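Local coordinates for protection of telomeres protein 1 (Schizosaccharomyces pombe, PDB 7CUI) that protects the 3' telomeric overhang by binding single-stranded telomeric DNA and regulates telomerase and telomere length, at residues T32-I37 and V92-I97; K50-V55 and D165-E170; G136-R141 and V159-F164. All coordinates share one frame; numbering follows the deposited sequence.

Contact 1: residues T32-I37 and V92-I97; sequences TTISTI and VTLPVI
Val92 meets the first turn of the short helix with one of its two methyl groups. CG2 sits between the backbone N and the carbonyl carbon of its own residue, and from there it faces two residues at once. Val92 CG2 lies 3.8 Å from Ile34 CG2, methyl against methyl, and 3.9 Å from Ser35 CB beside it. Ser35 takes part with its CB methylene and its backbone; its N also makes a weak hydrogen bond to Ser90 OG, in the loop before the strand.

Thr93 contributes backbone only. Its carbonyl O lies 3.6 Å from Ile34 CG2, while its side chain starts out away from the helix, and its OG1 is hydrogen-bonded to an aromatic side chain of another protein's chain. At Leu94 the strand turns a side chain back to the helix. Both methyls of Ile34 lean on the root of that chain: Leu94 CB is 4.0 Å from Ile34 CG2 and 4.0 Å from Ile34 CD1.

Ile34 can hold these positions because CG1 lies beside its backbone N (chi1 -65°). That leaves CG2 anti to the N, turned across to Val92 and Thr93, while CG1 and CD1 run between Leu94 and the side chains of Leu53 and Val55 in strand 49-73. Behind it the helix start is fixed by Thr33 at the N-cap, whose OG1 is hydrogen-bonded to Thr36 OG1 at 3.0 Å, and by the bond from Ile37 N to Thr33 O. The contact is made by methyl groups, against other side chains and against backbone: the short helix 34-38, ahead of the first barrel strand, is laid over strands 49-73 and 93-99 of the OB-fold barrel in the C-terminal part of Pot1.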
loop_
_atom_site.group_PDB
_atom_site.type_symbol
_atom_site.label_atom_id
_atom_site.label_comp_id
_atom_site.label_asym_id
_atom_site.label_seq_id
_atom_site.Cartn_x
_atom_site.Cartn_y
_atom_site.Cartn_z
ATOM N N THR A 32 -2.450 -16.438 -5.269
ATOM C CA THR A 32 -1.567 -16.464 -6.432
ATOM C C THR A 32 -0.272 -15.717 -6.103
ATOM O O THR A 32 -0.016 -15.423 -4.938
ATOM C CB THR A 32 -2.254 -15.935 -7.700
ATOM O OG1 THR A 32 -2.585 -14.561 -7.501
ATOM C CG2 THR A 32 -3.476 -16.729 -8.115
ATOM N N THR A 33 0.548 -15.421 -7.123
ATOM C CA THR A 33 1.833 -14.768 -6.905
ATOM C C THR A 33 1.958 -13.507 -7.756
ATOM O O THR A 33 1.225 -13.326 -8.725
ATOM C CB THR A 33 3.024 -15.674 -7.245
ATOM O OG1 THR A 33 3.016 -15.878 -8.659
ATOM C CG2 THR A 33 3.024 -16.992 -6.499
ATOM N N ILE A 34 2.932 -12.662 -7.389
ATOM C CA ILE A 34 3.217 -11.418 -8.086
ATOM C C ILE A 34 3.801 -11.733 -9.463
ATOM O O ILE A 34 3.606 -10.967 -10.406
ATOM C CB ILE A 34 4.133 -10.505 -7.242
ATOM C CG1 ILE A 34 3.439 -10.052 -5.954
ATOM C CG2 ILE A 34 4.625 -9.313 -8.053
ATOM C CD1 ILE A 34 4.347 -9.376 -4.947
ATOM N N SER A 35 4.502 -12.871 -9.569
ATOM C CA SER A 35 5.056 -13.308 -10.840
ATOM C C SER A 35 3.927 -13.567 -11.833
ATOM O O SER A 35 4.017 -13.146 -12.983
ATOM C CB SER A 35 5.940 -14.514 -10.670
ATOM O OG SER A 35 6.794 -14.670 -11.794
ATOM N N THR A 36 2.862 -14.228 -11.361
ATOM C CA THR A 36 1.702 -14.578 -12.170
ATOM C C THR A 36 0.981 -13.314 -12.639
ATOM O O THR A 36 0.528 -13.243 -13.783
ATOM C CB THR A 36 0.760 -15.525 -11.410
ATOM O OG1 THR A 36 1.503 -16.693 -11.059
ATOM C CG2 THR A 36 -0.460 -15.934 -12.204
ATOM N N ILE A 37 0.890 -12.321 -11.744
ATOM C CA ILE A 37 0.184 -11.078 -12.010
ATOM C C ILE A 37 0.871 -10.323 -13.146
ATOM O O ILE A 37 0.192 -9.762 -14.004
ATOM C CB ILE A 37 0.053 -10.232 -10.723
ATOM C CG1 ILE A 37 -0.988 -10.818 -9.765
ATOM C CG2 ILE A 37 -0.231 -8.766 -11.031
ATOM C CD1 ILE A 37 -0.996 -10.179 -8.397
ATOM N N VAL A 92 9.495 -11.156 -6.610
ATOM C CA VAL A 92 9.152 -10.012 -7.445
ATOM C C VAL A 92 8.261 -9.058 -6.655
ATOM O O VAL A 92 7.438 -9.495 -5.853
ATOM C CB VAL A 92 8.505 -10.427 -8.782
ATOM C CG1 VAL A 92 9.556 -10.711 -9.844
ATOM C CG2 VAL A 92 7.560 -11.608 -8.627
ATOM N N THR A 93 8.434 -7.754 -6.909
ATOM C CA THR A 93 7.777 -6.726 -6.116
ATOM C C THR A 93 6.565 -6.157 -6.848
ATOM O O THR A 93 6.451 -6.267 -8.065
ATOM C CB THR A 93 8.758 -5.628 -5.678
ATOM O OG1 THR A 93 9.261 -4.938 -6.820
ATOM C CG2 THR A 93 9.910 -6.151 -4.852
ATOM N N LEU A 94 5.662 -5.546 -6.073
ATOM C CA LEU A 94 4.479 -4.883 -6.588
ATOM C C LEU A 94 4.197 -3.661 -5.713
ATOM O O LEU A 94 4.246 -3.764 -4.487
ATOM C CB LEU A 94 3.316 -5.884 -6.560
ATOM C CG LEU A 94 2.062 -5.482 -7.336
ATOM C CD1 LEU A 94 2.275 -5.641 -8.834
ATOM C CD2 LEU A 94 0.865 -6.300 -6.882
ATOM N N PRO A 95 3.951 -2.465 -6.307
ATOM C CA PRO A 95 3.510 -1.298 -5.545
ATOM C C PRO A 95 1.999 -1.348 -5.340
ATOM O O PRO A 95 1.230 -1.331 -6.298
ATOM C CB PRO A 95 3.934 -0.121 -6.435
ATOM C CG PRO A 95 3.863 -0.671 -7.848
ATOM C CD PRO A 95 4.119 -2.161 -7.739
ATOM N N VAL A 96 1.598 -1.433 -4.072
ATOM C CA VAL A 96 0.207 -1.544 -3.669
ATOM C C VAL A 96 -0.189 -0.234 -2.986
ATOM O O VAL A 96 0.394 0.158 -1.972
ATOM C CB VAL A 96 0.006 -2.761 -2.741
ATOM C CG1 VAL A 96 -1.416 -2.853 -2.209
ATOM C CG2 VAL A 96 0.428 -4.068 -3.402
ATOM N N ILE A 97 -1.179 0.449 -3.566
ATOM C CA ILE A 97 -1.613 1.749 -3.080
ATOM C C ILE A 97 -2.706 1.558 -2.032
ATOM O O ILE A 97 -3.681 0.844 -2.267
ATOM C CB ILE A 97 -2.105 2.631 -4.246
ATOM C CG1 ILE A 97 -0.981 2.963 -5.229
ATOM C CG2 ILE A 97 -2.781 3.891 -3.726
ATOM C CD1 ILE A 97 -1.473 3.462 -6.574
#

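Contact 2: residues K50-V55 and D165-E170; sequences KHRLRV and DIYVKE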
loop_
_atom_site.group_PDB
_atom_site.type_symbol
_atom_site.label_atom_id
_atom_site.label_comp_id
_atom_site.label_asym_id
_atom_site.label_seq_id
_atom_site.Cartn_x
_atom_site.Cartn_y
_atom_site.Cartn_z
ATOM N N LYS A 50 -8.839 -9.069 -9.400
ATOM C CA LYS A 50 -8.903 -9.070 -7.947
ATOM C C LYS A 50 -8.097 -10.268 -7.447
ATOM O O LYS A 50 -8.510 -11.409 -7.642
ATOM C CB LYS A 50 -10.377 -9.186 -7.536
ATOM C CG LYS A 50 -10.873 -8.273 -6.422
ATOM C CD LYS A 50 -12.382 -8.086 -6.482
ATOM C CE LYS A 50 -12.938 -7.057 -5.517
ATOM N NZ LYS A 50 -13.600 -7.688 -4.350
ATOM N N HIS A 51 -6.934 -10.006 -6.830
ATOM C CA HIS A 51 -5.992 -11.059 -6.462
ATOM C C HIS A 51 -5.769 -11.110 -4.951
ATOM O O HIS A 51 -6.117 -10.183 -4.225
ATOM C CB HIS A 51 -4.628 -10.875 -7.148
ATOM C CG HIS A 51 -4.679 -10.478 -8.585
ATOM N ND1 HIS A 51 -4.802 -11.399 -9.609
ATOM C CD2 HIS A 51 -4.590 -9.265 -9.172
ATOM C CE1 HIS A 51 -4.798 -10.769 -10.764
ATOM N NE2 HIS A 51 -4.669 -9.459 -10.523
ATOM N N ARG A 52 -5.134 -12.200 -4.504
ATOM C CA ARG A 52 -4.785 -12.428 -3.111
ATOM C C ARG A 52 -3.322 -12.850 -3.044
ATOM O O ARG A 52 -2.894 -13.711 -3.806
ATOM C CB ARG A 52 -5.650 -13.556 -2.546
ATOM C CG ARG A 52 -5.610 -13.690 -1.032
ATOM C CD ARG A 52 -6.642 -14.709 -0.591
ATOM N NE ARG A 52 -6.034 -15.868 0.038
ATOM C CZ ARG A 52 -6.005 -16.068 1.349
ATOM N NH1 ARG A 52 -6.559 -15.187 2.165
ATOM N NH2 ARG A 52 -5.424 -17.148 1.838
ATOM N N LEU A 53 -2.559 -12.242 -2.130
ATOM C CA LEU A 53 -1.129 -12.501 -2.060
ATOM C C LEU A 53 -0.694 -12.705 -0.611
ATOM O O LEU A 53 -1.277 -12.125 0.298
ATOM C CB LEU A 53 -0.362 -11.326 -2.672
ATOM C CG LEU A 53 -0.812 -10.878 -4.058
ATOM C CD1 LEU A 53 -1.679 -9.644 -3.945
ATOM C CD2 LEU A 53 0.388 -10.576 -4.931
ATOM N N ARG A 54 0.335 -13.540 -0.422
ATOM C CA ARG A 54 1.020 -13.669 0.852
ATOM C C ARG A 54 2.360 -12.956 0.717
ATOM O O ARG A 54 3.190 -13.345 -0.107
ATOM C CB ARG A 54 1.197 -15.139 1.244
ATOM C CG ARG A 54 1.581 -15.335 2.703
ATOM C CD ARG A 54 1.587 -16.779 3.152
ATOM N NE ARG A 54 0.346 -17.466 2.814
ATOM C CZ ARG A 54 -0.520 -17.954 3.694
ATOM N NH1 ARG A 54 -0.289 -17.844 4.990
ATOM N NH2 ARG A 54 -1.615 -18.560 3.270
ATOM N N VAL A 55 2.559 -11.919 1.541
ATOM C CA VAL A 55 3.455 -10.847 1.144
ATOM C C VAL A 55 4.229 -10.290 2.340
ATOM O O VAL A 55 3.885 -10.532 3.498
ATOM C CB VAL A 55 2.657 -9.775 0.371
ATOM C CG1 VAL A 55 2.348 -8.526 1.186
ATOM C CG2 VAL A 55 3.296 -9.443 -0.964
ATOM N N ASP A 165 -1.381 -11.828 4.494
ATOM C CA ASP A 165 -2.169 -11.925 3.277
ATOM C C ASP A 165 -2.716 -10.541 2.948
ATOM O O ASP A 165 -3.072 -9.785 3.849
ATOM C CB ASP A 165 -3.266 -12.986 3.393
ATOM C CG ASP A 165 -2.743 -14.413 3.372
ATOM O OD1 ASP A 165 -1.681 -14.639 2.764
ATOM O OD2 ASP A 165 -3.404 -15.287 3.968
ATOM N N ILE A 166 -2.762 -10.217 1.650
ATOM C CA ILE A 166 -3.200 -8.915 1.168
ATOM C C ILE A 166 -4.116 -9.131 -0.035
ATOM O O ILE A 166 -3.841 -9.990 -0.868
ATOM C CB ILE A 166 -1.975 -8.038 0.814
ATOM C CG1 ILE A 166 -2.346 -6.594 0.471
ATOM C CG2 ILE A 166 -1.155 -8.667 -0.301
ATOM C CD1 ILE A 166 -3.067 -5.870 1.575
ATOM N N TYR A 167 -5.214 -8.364 -0.101
ATOM C CA TYR A 167 -6.042 -8.335 -1.297
ATOM C C TYR A 167 -5.708 -7.081 -2.096
ATOM O O TYR A 167 -5.574 -6.002 -1.524
ATOM C CB TYR A 167 -7.533 -8.268 -0.964
ATOM C CG TYR A 167 -8.088 -9.362 -0.090
ATOM C CD1 TYR A 167 -7.477 -10.600 0.008
ATOM C CD2 TYR A 167 -9.267 -9.165 0.612
ATOM C CE1 TYR A 167 -8.005 -11.605 0.806
ATOM C CE2 TYR A 167 -9.810 -10.157 1.411
ATOM C CZ TYR A 167 -9.178 -11.384 1.507
ATOM O OH TYR A 167 -9.708 -12.362 2.297
ATOM N N VAL A 168 -5.591 -7.229 -3.419
ATOM C CA VAL A 168 -5.346 -6.088 -4.287
ATOM C C VAL A 168 -6.390 -6.074 -5.397
ATOM O O VAL A 168 -6.777 -7.123 -5.905
ATOM C CB VAL A 168 -3.913 -6.067 -4.859
ATOM C CG1 VAL A 168 -2.859 -6.043 -3.761
ATOM C CG2 VAL A 168 -3.651 -7.199 -5.844
ATOM N N LYS A 169 -6.848 -4.866 -5.746
ATOM C CA LYS A 169 -7.680 -4.672 -6.920
ATOM C C LYS A 169 -6.851 -3.990 -8.006
ATOM O O LYS A 169 -6.274 -2.929 -7.783
ATOM C CB LYS A 169 -8.985 -3.944 -6.578
ATOM C CG LYS A 169 -8.867 -2.678 -5.741
ATOM C CD LYS A 169 -10.201 -2.226 -5.188
ATOM C CE LYS A 169 -10.061 -1.200 -4.084
ATOM N NZ LYS A 169 -11.370 -0.855 -3.480
ATOM N N GLU A 170 -6.785 -4.646 -9.167
ATOM C CA GLU A 170 -6.024 -4.192 -10.318
ATOM C C GLU A 170 -6.951 -3.378 -11.212
ATOM O O GLU A 170 -8.095 -3.769 -11.432
ATOM C CB GLU A 170 -5.499 -5.416 -11.070
ATOM C CG GLU A 170 -4.482 -5.107 -12.153
ATOM C CD GLU A 170 -3.834 -6.360 -12.721
ATOM O OE1 GLU A 170 -4.349 -7.461 -12.457
ATOM O OE2 GLU A 170 -2.812 -6.235 -13.417
#
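Strands 50-55 and 165-170 form the antiparallel pairing that joins the first and fourth strands of an OB-fold barrel, with His51-Val168 and Leu53-Ile166 as its hydrogen-bonded pairs. Each pair is tied in both directions; His51 N to Val168 O measures 3.0 Å, and Ile166 N to Leu53 O measures 2.8 Å.

On the face of Leu53, Ile166 and Val168 the fit is apolar. Leu53 CB touches Ile166 CG2 at 3.6 Å, and Leu53 CD1 reaches Val168 CG2 at 3.7 Å, the two side chains crossing at about a right angle. His51, on the same face, sends NE2-H almost straight (173°) to Glu170 OE1 at 2.8 Å. This oxygen lies in the ring plane but is approached on its anti side, tilted 33° from the carboxylate plane, and Arg49 NE makes a salt bridge to it.

The other face is charged. Asp165 CG, anti to the carbonyl carbon (chi1 -72°), brings the carboxylate to two arginines: OD2 stands 3.5 Å from Arg52 NH2, OD1 3.5 Å from Arg54 NE. Each oxygen lies well out of its arginine's guanidinium plane, OD1 over a face of Arg54's, so no N-H points at either and the pairing is electrostatic. Arg52 CD lies 3.7 Å from Tyr167 CE1. Two positive neighbours would probably keep the buried Asp165 ionised.

Contact 3: residues G136-R141 and V159-F164; sequences GNLEER and VETPWF. With SO4 (sulfate ion), chain E.
Val159 is turned with CG1 anti to its carbonyl carbon (chi1 -67°), and Arg141 CG is likewise anti to its own (chi1 -85°), which lays it on the valine methyl; the later bends at chi2 and chi3 turn the guanidinium toward Asp158 and a sulfate. Val159 CG1 rests 3.6 Å from Arg141 CG and 3.9 Å from Asn137 CB, bridging the first turn of helix 138-148. Its other methyl, CG2, faces the backbone at Leu138.

Two residues on, Thr161 CG2 approaches Leu138 CG obliquely at 3.9 Å, while Thr161 OG1 is hydrogen-bonded to Val57 O in strand 49-73. Pro162 CD lies 3.8 Å from Gly136 N. Gly136 has positive phi, which by itself favours glycine at this turn.

Polar contact runs through a water. It accepts from Asn137 N and donates to Asn137 OD1 and to Glu160 O, the last at 2.8 Å, joining the helix start to the loop. Asn137 ND2 donates to Glu140 OE1 at 2.8 Å, nearly in its own amide plane but from above that of the carboxylate; water and glutamate together fix the amide's rotation.

Beyond Val159, Arg141 NE forms a salt bridge with Asp158, and NH1 donates to O2 of the sulfate at 3.2 Å, an ion probably taken from the crystallisation liquor. An alanine in place of Arg141 is likely to leave Asp158 without its charged mate and Val159 CG1 with only Asn137 CB of these two neighbours. The arrangement belongs to the helical connection between the third and fourth strands of the OB-fold: the junction of helices 121-135 and 138-148 packs on the chain leading into strand 163-171.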
loop_
_atom_site.group_PDB
_atom_site.type_symbol
_atom_site.label_atom_id
_atom_site.label_comp_id
_atom_site.label_asym_id
_atom_site.label_seq_id
_atom_site.Cartn_x
_atom_site.Cartn_y
_atom_site.Cartn_z
ATOM N N GLY A 136 7.546 -3.914 10.703
ATOM C CA GLY A 136 8.596 -4.010 11.709
ATOM C C GLY A 136 9.522 -2.795 11.711
ATOM O O GLY A 136 9.055 -1.646 11.768
ATOM N N ASN A 137 10.833 -3.063 11.616
ATOM C CA ASN A 137 11.846 -2.021 11.740
ATOM C C ASN A 137 12.192 -1.382 10.395
ATOM O O ASN A 137 13.198 -0.681 10.300
ATOM C CB ASN A 137 13.123 -2.513 12.424
ATOM C CG ASN A 137 12.875 -3.048 13.817
ATOM O OD1 ASN A 137 12.710 -4.253 13.999
ATOM N ND2 ASN A 137 12.821 -2.167 14.796
ATOM N N LEU A 138 11.343 -1.582 9.376
ATOM C CA LEU A 138 11.600 -1.077 8.034
ATOM C C LEU A 138 11.725 0.453 8.024
ATOM O O LEU A 138 12.666 0.990 7.438
ATOM C CB LEU A 138 10.469 -1.541 7.110
ATOM C CG LEU A 138 10.825 -1.883 5.660
ATOM C CD1 LEU A 138 9.864 -1.178 4.713
ATOM C CD2 LEU A 138 12.275 -1.580 5.305
ATOM N N GLU A 139 10.773 1.147 8.663
ATOM C CA GLU A 139 10.716 2.601 8.615
ATOM C C GLU A 139 11.956 3.182 9.291
ATOM O O GLU A 139 12.564 4.124 8.775
ATOM C CB GLU A 139 9.418 3.103 9.254
ATOM C CG GLU A 139 9.212 4.607 9.155
ATOM C CD GLU A 139 9.828 5.474 10.243
ATOM O OE1 GLU A 139 10.159 4.937 11.331
ATOM O OE2 GLU A 139 9.978 6.701 10.000
ATOM N N GLU A 140 12.318 2.586 10.437
ATOM C CA GLU A 140 13.455 3.008 11.240
ATOM C C GLU A 140 14.723 2.947 10.399
ATOM O O GLU A 140 15.550 3.856 10.439
ATOM C CB GLU A 140 13.639 2.073 12.433
ATOM C CG GLU A 140 12.756 2.416 13.611
ATOM C CD GLU A 140 12.743 1.411 14.753
ATOM O OE1 GLU A 140 13.611 0.494 14.772
ATOM O OE2 GLU A 140 11.863 1.541 15.636
ATOM N N ARG A 141 14.850 1.852 9.643
ATOM C CA ARG A 141 16.039 1.571 8.858
ATOM C C ARG A 141 16.057 2.472 7.627
ATOM O O ARG A 141 17.114 2.953 7.222
ATOM C CB ARG A 141 16.088 0.091 8.466
ATOM C CG ARG A 141 16.695 -0.837 9.521
ATOM C CD ARG A 141 17.815 -0.350 10.420
ATOM N NE ARG A 141 19.157 -0.351 9.830
ATOM C CZ ARG A 141 20.277 0.112 10.416
ATOM N NH1 ARG A 141 21.475 -0.044 9.801
ATOM N NH2 ARG A 141 20.206 0.686 11.607
ATOM N N VAL A 159 16.553 -6.014 7.673
ATOM C CA VAL A 159 15.559 -6.426 8.653
ATOM C C VAL A 159 14.624 -7.486 8.074
ATOM O O VAL A 159 14.444 -7.580 6.860
ATOM C CB VAL A 159 14.749 -5.221 9.171
ATOM C CG1 VAL A 159 15.613 -4.269 9.985
ATOM C CG2 VAL A 159 14.031 -4.483 8.050
ATOM N N GLU A 160 14.019 -8.260 8.981
ATOM C CA GLU A 160 12.931 -9.162 8.654
ATOM C C GLU A 160 11.612 -8.457 8.934
ATOM O O GLU A 160 11.331 -8.096 10.074
ATOM C CB GLU A 160 12.989 -10.397 9.544
ATOM C CG GLU A 160 13.821 -11.505 8.962
ATOM C CD GLU A 160 13.854 -12.744 9.829
ATOM O OE1 GLU A 160 14.436 -13.751 9.381
ATOM O OE2 GLU A 160 13.303 -12.691 10.946
ATOM N N THR A 161 10.808 -8.293 7.885
ATOM C CA THR A 161 9.490 -7.700 7.999
ATOM C C THR A 161 8.450 -8.821 8.002
ATOM O O THR A 161 8.653 -9.849 7.358
ATOM C CB THR A 161 9.305 -6.653 6.896
ATOM O OG1 THR A 161 9.456 -7.319 5.640
ATOM C CG2 THR A 161 10.313 -5.526 6.994
ATOM N N PRO A 162 7.325 -8.688 8.750
ATOM C CA PRO A 162 6.350 -9.773 8.865
ATOM C C PRO A 162 5.627 -10.127 7.569
ATOM O O PRO A 162 5.609 -9.339 6.627
ATOM C CB PRO A 162 5.355 -9.285 9.931
ATOM C CG PRO A 162 5.537 -7.785 9.989
ATOM C CD PRO A 162 6.963 -7.513 9.564
ATOM N N TRP A 163 5.046 -11.336 7.553
ATOM C CA TRP A 163 4.268 -11.880 6.450
ATOM C C TRP A 163 2.782 -11.732 6.748
ATOM O O TRP A 163 2.356 -11.948 7.884
ATOM C CB TRP A 163 4.599 -13.363 6.248
ATOM C CG TRP A 163 5.935 -13.605 5.626
ATOM C CD1 TRP A 163 7.111 -13.820 6.278
ATOM C CD2 TRP A 163 6.235 -13.649 4.219
ATOM N NE1 TRP A 163 8.124 -14.004 5.377
ATOM C CE2 TRP A 163 7.619 -13.906 4.107
ATOM C CE3 TRP A 163 5.478 -13.507 3.046
ATOM C CZ2 TRP A 163 8.253 -14.018 2.868
ATOM C CZ3 TRP A 163 6.108 -13.615 1.824
ATOM C CH2 TRP A 163 7.478 -13.869 1.738
ATOM N N PHE A 164 2.002 -11.402 5.709
ATOM C CA PHE A 164 0.559 -11.266 5.837
ATOM C C PHE A 164 -0.096 -11.454 4.472
ATOM O O PHE A 164 0.552 -11.286 3.438
ATOM C CB PHE A 164 0.181 -9.928 6.486
ATOM C CG PHE A 164 0.644 -8.700 5.741
ATOM C CD1 PHE A 164 1.908 -8.165 5.964
ATOM C CD2 PHE A 164 -0.174 -8.082 4.804
ATOM C CE1 PHE A 164 2.343 -7.046 5.269
ATOM C CE2 PHE A 164 0.258 -6.956 4.115
ATOM C CZ PHE A 164 1.514 -6.436 4.351
HETATM S S SO4 E . 24.674 -0.490 10.335
HETATM O O1 SO4 E . 24.813 0.240 9.104
HETATM O O2 SO4 E . 24.212 0.402 11.367
HETATM O O3 SO4 E . 23.725 -1.559 10.158
HETATM O O4 SO4 E . 25.947 -1.043 10.712
HETATM O O HOH W 1 11.725 -5.783 11.628
#

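Overall arrangement
Contact 2 is the buried one, the backbone-bonded strand pair of the barrel, and the other two are partly buried attachments to the same sheet. Strand 49-73, paired in contact 2, is also packed on by helix 34-38 of contact 1: Ile34 and Ile37 lie on Leu53, and Thr32 N probably bonds to Arg52 O. Contact 3 shares strand 163-171 with contact 2 and meets it where Val55 N probably bonds to Phe164 O; contacts 1 and 3 do not touch. Chemistry follows place: methyl packing in contact 1, main-chain bonds and ion pairs in contact 2, a bridging water and small apolar contacts in contact 3, with the Arg141 salt bridge and sulfate at its periphery.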